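Cg3027-pa (Drosophila melanogaster, PDB 2VHH) probably hydrolyses N-carbamoyl-beta-alanine to beta-alanine, ammonium and carbon dioxide, a step of pyrimidine breakdown, and assembles into a homooctamer. Local coordinates at residues His219-Ile233 / Met245-Pro257. Sequence-based numbering, arbitrary orientation.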
loop_
_atom_site.group_PDB
_atom_site.type_symbol
_atom_site.label_atom_id
_atom_site.label_comp_id
_atom_site.label_asym_id
_atom_site.label_seq_id
_atom_site.Cartn_x
_atom_site.Cartn_y
_atom_site.Cartn_z
ATOM N N HIS C 219 27.079 2.994 -3.180
ATOM C CA HIS C 219 27.469 3.965 -4.198
ATOM C C HIS C 219 28.119 5.193 -3.533
ATOM O O HIS C 219 27.565 6.294 -3.581
ATOM C CB HIS C 219 26.253 4.343 -5.073
ATOM C CG HIS C 219 25.681 3.191 -5.840
ATOM N ND1 HIS C 219 24.787 2.297 -5.289
ATOM C CD2 HIS C 219 25.886 2.777 -7.111
ATOM C CE1 HIS C 219 24.476 1.376 -6.183
ATOM N NE2 HIS C 219 25.127 1.646 -7.300
ATOM N N PRO C 220 29.303 5.010 -2.911
ATOM C CA PRO C 220 29.877 6.088 -2.108
ATOM C C PRO C 220 30.404 7.245 -2.944
ATOM O O PRO C 220 30.930 7.043 -4.036
ATOM C CB PRO C 220 31.028 5.408 -1.363
ATOM C CG PRO C 220 31.418 4.284 -2.218
ATOM C CD PRO C 220 30.175 3.823 -2.924
ATOM N N VAL C 221 30.241 8.453 -2.426
ATOM C CA VAL C 221 30.787 9.653 -3.053
ATOM C C VAL C 221 31.779 10.276 -2.070
ATOM O O VAL C 221 31.459 10.486 -0.901
ATOM C CB VAL C 221 29.651 10.650 -3.466
ATOM C CG1 VAL C 221 30.210 11.986 -3.954
ATOM C CG2 VAL C 221 28.776 10.032 -4.544
ATOM N N PHE C 222 32.989 10.540 -2.555
ATOM C CA PHE C 222 34.091 11.033 -1.724
ATOM C C PHE C 222 34.178 12.547 -1.756
ATOM O O PHE C 222 34.347 13.148 -2.815
ATOM C CB PHE C 222 35.417 10.406 -2.169
ATOM C CG PHE C 222 35.410 8.909 -2.129
ATOM C CD1 PHE C 222 34.967 8.176 -3.220
ATOM C CD2 PHE C 222 35.810 8.235 -0.987
ATOM C CE1 PHE C 222 34.935 6.792 -3.175
ATOM C CE2 PHE C 222 35.786 6.857 -0.931
ATOM C CZ PHE C 222 35.348 6.130 -2.030
ATOM N N GLU C 223 34.032 13.150 -0.583
ATOM C CA GLU C 223 34.116 14.592 -0.438
ATOM C C GLU C 223 35.554 15.014 -0.188
ATOM O O GLU C 223 36.083 14.879 0.916
ATOM C CB GLU C 223 33.193 15.089 0.681
ATOM C CG GLU C 223 33.405 16.564 1.059
ATOM C CD GLU C 223 32.122 17.270 1.468
ATOM O OE1 GLU C 223 31.234 16.607 2.076
ATOM O OE2 GLU C 223 32.008 18.488 1.172
ATOM N N THR C 224 36.179 15.523 -1.238
ATOM C CA THR C 224 37.561 15.953 -1.177
ATOM C C THR C 224 37.568 17.464 -1.355
ATOM O O THR C 224 36.548 18.056 -1.710
ATOM C CB THR C 224 38.407 15.285 -2.288
ATOM O OG1 THR C 224 38.224 15.991 -3.522
ATOM C CG2 THR C 224 38.004 13.827 -2.483
ATOM N N GLU C 225 38.714 18.088 -1.123
ATOM C CA GLU C 225 38.823 19.526 -1.310
ATOM C C GLU C 225 38.870 19.927 -2.800
ATOM O O GLU C 225 38.906 21.115 -3.132
ATOM C CB GLU C 225 40.003 20.080 -0.505
ATOM C CG GLU C 225 41.349 19.923 -1.151
ATOM C CD GLU C 225 42.372 20.832 -0.512
ATOM O OE1 GLU C 225 42.785 20.549 0.635
ATOM O OE2 GLU C 225 42.757 21.835 -1.158
ATOM N N PHE C 226 38.859 18.929 -3.686
ATOM C CA PHE C 226 38.770 19.179 -5.125
ATOM C C PHE C 226 37.480 18.633 -5.736
ATOM O O PHE C 226 37.433 18.341 -6.926
ATOM C CB PHE C 226 39.993 18.637 -5.865
ATOM C CG PHE C 226 41.300 19.069 -5.265
ATOM C CD1 PHE C 226 41.661 20.423 -5.237
ATOM C CD2 PHE C 226 42.177 18.127 -4.721
ATOM C CE1 PHE C 226 42.873 20.826 -4.673
ATOM C CE2 PHE C 226 43.387 18.526 -4.157
ATOM C CZ PHE C 226 43.733 19.880 -4.134
ATOM N N GLY C 227 36.434 18.506 -4.925
ATOM C CA GLY C 227 35.123 18.099 -5.436
ATOM C C GLY C 227 34.610 16.764 -4.915
ATOM O O GLY C 227 35.353 15.987 -4.302
ATOM N N LYS C 228 33.326 16.503 -5.153
ATOM C CA LYS C 228 32.722 15.236 -4.753
ATOM C C LYS C 228 32.945 14.218 -5.863
ATOM O O LYS C 228 32.428 14.360 -6.978
ATOM C CB LYS C 228 31.237 15.399 -4.435
ATOM C CG LYS C 228 30.899 16.474 -3.416
ATOM C CD LYS C 228 29.457 16.333 -2.925
ATOM C CE LYS C 228 28.942 17.601 -2.232
ATOM N NZ LYS C 228 27.624 17.355 -1.548
ATOM N N LEU C 229 33.738 13.197 -5.552
ATOM C CA LEU C 229 34.202 12.258 -6.561
ATOM C C LEU C 229 33.600 10.883 -6.326
ATOM O O LEU C 229 33.368 10.484 -5.182
ATOM C CB LEU C 229 35.736 12.190 -6.558
ATOM C CG LEU C 229 36.541 13.491 -6.385
ATOM C CD1 LEU C 229 38.030 13.216 -6.496
ATOM C CD2 LEU C 229 36.129 14.582 -7.382
ATOM N N ALA C 230 33.332 10.166 -7.412
ATOM C CA ALA C 230 32.822 8.809 -7.322
ATOM C C ALA C 230 33.553 7.949 -8.333
ATOM O O ALA C 230 34.229 8.476 -9.227
ATOM C CB ALA C 230 31.324 8.770 -7.563
ATOM N N VAL C 231 33.437 6.632 -8.177
ATOM C CA VAL C 231 34.071 5.693 -9.079
ATOM C C VAL C 231 33.060 4.636 -9.493
ATOM O O VAL C 231 32.559 3.874 -8.665
ATOM C CB VAL C 231 35.315 4.996 -8.454
ATOM C CG1 VAL C 231 36.165 4.374 -9.543
ATOM C CG2 VAL C 231 36.150 5.957 -7.667
ATOM N N ASN C 232 32.757 4.621 -10.784
ATOM C CA ASN C 232 31.959 3.578 -11.410
ATOM C C ASN C 232 32.959 2.619 -12.046
ATOM O O ASN C 232 33.674 2.990 -12.971
ATOM C CB ASN C 232 31.041 4.203 -12.476
ATOM C CG ASN C 232 30.075 3.201 -13.117
ATOM O OD1 ASN C 232 30.187 1.986 -12.937
ATOM N ND2 ASN C 232 29.109 3.723 -13.876
ATOM N N ILE C 233 33.029 1.393 -11.547
ATOM C CA ILE C 233 34.079 0.487 -11.998
ATOM C C ILE C 233 33.678 -0.391 -13.191
ATOM O O ILE C 233 32.739 -1.175 -13.113
ATOM C CB ILE C 233 34.671 -0.369 -10.853
ATOM C CG1 ILE C 233 34.902 0.478 -9.596
ATOM C CG2 ILE C 233 35.988 -0.968 -11.299
ATOM C CD1 ILE C 233 35.327 -0.310 -8.373
ATOM N N MET C 245 22.777 6.486 -9.423
ATOM C CA MET C 245 22.825 6.447 -7.978
ATOM C C MET C 245 23.995 7.279 -7.441
ATOM O O MET C 245 23.861 7.960 -6.430
ATOM C CB MET C 245 22.851 5.000 -7.493
ATOM C CG MET C 245 22.499 4.835 -6.027
ATOM S SD MET C 245 20.925 5.580 -5.575
ATOM C CE MET C 245 21.272 6.141 -3.901
ATOM N N PHE C 246 25.129 7.257 -8.134
ATOM C CA PHE C 246 26.227 8.159 -7.791
ATOM C C PHE C 246 25.780 9.602 -7.905
ATOM O O PHE C 246 26.171 10.432 -7.088
ATOM C CB PHE C 246 27.435 7.932 -8.680
ATOM C CG PHE C 246 28.112 6.619 -8.453
ATOM C CD1 PHE C 246 28.283 5.727 -9.504
ATOM C CD2 PHE C 246 28.585 6.273 -7.190
ATOM C CE1 PHE C 246 28.913 4.514 -9.306
ATOM C CE2 PHE C 246 29.211 5.064 -6.979
ATOM C CZ PHE C 246 29.377 4.176 -8.035
ATOM N N GLY C 247 24.957 9.893 -8.917
ATOM C CA GLY C 247 24.390 11.230 -9.104
ATOM C C GLY C 247 23.465 11.621 -7.968
ATOM O O GLY C 247 23.544 12.723 -7.445
ATOM N N LEU C 248 22.588 10.706 -7.571
ATOM C CA LEU C 248 21.677 10.956 -6.464
ATOM C C LEU C 248 22.419 11.212 -5.158
ATOM O O LEU C 248 21.924 11.912 -4.279
ATOM C CB LEU C 248 20.694 9.800 -6.303
ATOM C CG LEU C 248 19.667 9.590 -7.416
ATOM C CD1 LEU C 248 18.608 8.584 -6.979
ATOM C CD2 LEU C 248 19.005 10.893 -7.834
ATOM N N ASN C 249 23.614 10.642 -5.047
ATOM C CA ASN C 249 24.484 10.866 -3.898
ATOM C C ASN C 249 25.323 12.137 -3.997
ATOM O O ASN C 249 26.100 12.432 -3.093
ATOM C CB ASN C 249 25.379 9.657 -3.655
ATOM C CG ASN C 249 24.644 8.513 -3.003
ATOM O OD1 ASN C 249 23.765 8.717 -2.180
ATOM N ND2 ASN C 249 25.017 7.296 -3.356
ATOM N N GLY C 250 25.157 12.884 -5.087
ATOM C CA GLY C 250 25.731 14.225 -5.206
ATOM C C GLY C 250 27.105 14.306 -5.840
ATOM O O GLY C 250 27.832 15.270 -5.631
ATOM N N ALA C 251 27.458 13.304 -6.634
ATOM C CA ALA C 251 28.749 13.276 -7.293
ATOM C C ALA C 251 28.888 14.366 -8.360
ATOM O O ALA C 251 27.928 14.695 -9.064
ATOM C CB ALA C 251 28.971 11.920 -7.899
ATOM N N GLU C 252 30.098 14.906 -8.478
ATOM C CA GLU C 252 30.419 15.943 -9.450
ATOM C C GLU C 252 31.288 15.412 -10.573
ATOM O O GLU C 252 31.138 15.820 -11.722
ATOM C CB GLU C 252 31.105 17.111 -8.735
ATOM C CG GLU C 252 30.078 18.071 -8.147
ATOM C CD GLU C 252 30.647 19.105 -7.195
ATOM O OE1 GLU C 252 30.318 20.296 -7.392
ATOM O OE2 GLU C 252 31.389 18.737 -6.247
ATOM N N ILE C 253 32.215 14.521 -10.229
ATOM C CA ILE C 253 33.035 13.816 -11.217
ATOM C C ILE C 253 32.951 12.329 -10.891
ATOM O O ILE C 253 33.231 11.910 -9.756
ATOM C CB ILE C 253 34.520 14.282 -11.214
ATOM C CG1 ILE C 253 34.637 15.800 -11.389
ATOM C CG2 ILE C 253 35.288 13.601 -12.324
ATOM C CD1 ILE C 253 35.929 16.397 -10.834
ATOM N N VAL C 254 32.532 11.539 -11.871
ATOM C CA VAL C 254 32.498 10.099 -11.704
ATOM C C VAL C 254 33.561 9.504 -12.612
ATOM O O VAL C 254 33.518 9.682 -13.830
ATOM C CB VAL C 254 31.116 9.496 -12.025
ATOM C CG1 VAL C 254 31.164 7.986 -11.878
ATOM C CG2 VAL C 254 30.056 10.069 -11.101
ATOM N N PHE C 255 34.526 8.826 -12.006
ATOM C CA PHE C 255 35.591 8.168 -12.737
ATOM C C PHE C 255 35.126 6.777 -13.156
ATOM O O PHE C 255 34.365 6.129 -12.437
ATOM C CB PHE C 255 36.841 8.093 -11.860
ATOM C CG PHE C 255 37.412 9.435 -11.529
ATOM C CD1 PHE C 255 36.918 10.174 -10.458
ATOM C CD2 PHE C 255 38.417 9.988 -12.314
ATOM C CE1 PHE C 255 37.428 11.426 -10.164
ATOM C CE2 PHE C 255 38.948 11.241 -12.022
ATOM C CZ PHE C 255 38.452 11.962 -10.946
ATOM N N ASN C 256 35.582 6.327 -14.322
ATOM C CA ASN C 256 35.176 5.044 -14.859
ATOM C C ASN C 256 36.390 4.258 -15.369
ATOM O O ASN C 256 36.587 4.117 -16.589
ATOM C CB ASN C 256 34.086 5.236 -15.937
ATOM C CG ASN C 256 33.631 3.924 -16.578
ATOM O OD1 ASN C 256 33.588 3.799 -17.801
ATOM N ND2 ASN C 256 33.298 2.944 -15.754
ATOM N N PRO C 257 37.225 3.753 -14.434
ATOM C CA PRO C 257 38.358 2.908 -14.802
ATOM C C PRO C 257 37.857 1.645 -15.482
ATOM O O PRO C 257 36.910 1.031 -14.995
ATOM C CB PRO C 257 38.990 2.557 -13.453
ATOM C CG PRO C 257 38.515 3.577 -12.521
ATOM C CD PRO C 257 37.152 3.966 -12.980
#
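Phe246 and Ala230 illustrate how a beta-alpha-beta crossover is packed: the ring of the connecting helix lies against the methyl of the first strand. Followed outward, Phe246 CB and CG both approach Ala230 CB, and CD2 comes within 3.7 Å of that methyl. CE2 reaches His219, 3.5 Å from its CA, while CE1 meets the CA and CB of Asn232. At the tip, CZ lies near the carbonyl O of Val231 and His219 CD2. The imidazole turns its edge to one face of the phenyl ring, planes at 68° and centroids 5.1 Å apart. Met245 swings CG anti to its backbone N (chi1 -163°), which carries that methylene over a face of the same imidazole as a CH-pi contact, 3.7 Å from the centroid. Asn249 ND2 adds a weak hydrogen bond to His219 O, while Asn249 OD1 bonds to Gln381 N and His219 NE2 to Tyr366 OH, both of the second subunit.

Beyond the Schellman motif at Gly250, the chain enters the second strand, 253-257, parallel to 227-231. Lys228 O receives both Glu252 N (2.8 Å) and Ile253 N, and Ala230 O receives Phe255 N. Glu252 OE2 takes Lys228 N through its anti lone pair, a nearly straight bond (169°), while OE1 forms a salt bridge with Arg71. Asn256 ND2 donates to Asn232 O at 2.8 Å, from above the carbonyl plane.

Helix 240-248 thus packs on the Ala230 and Val254 side of the sheet; Leu229 and Phe255 face strand 115-118 of the other sheet, as in the nitrilase-superfamily sandwich, and strand 283-295 flanks 253-258.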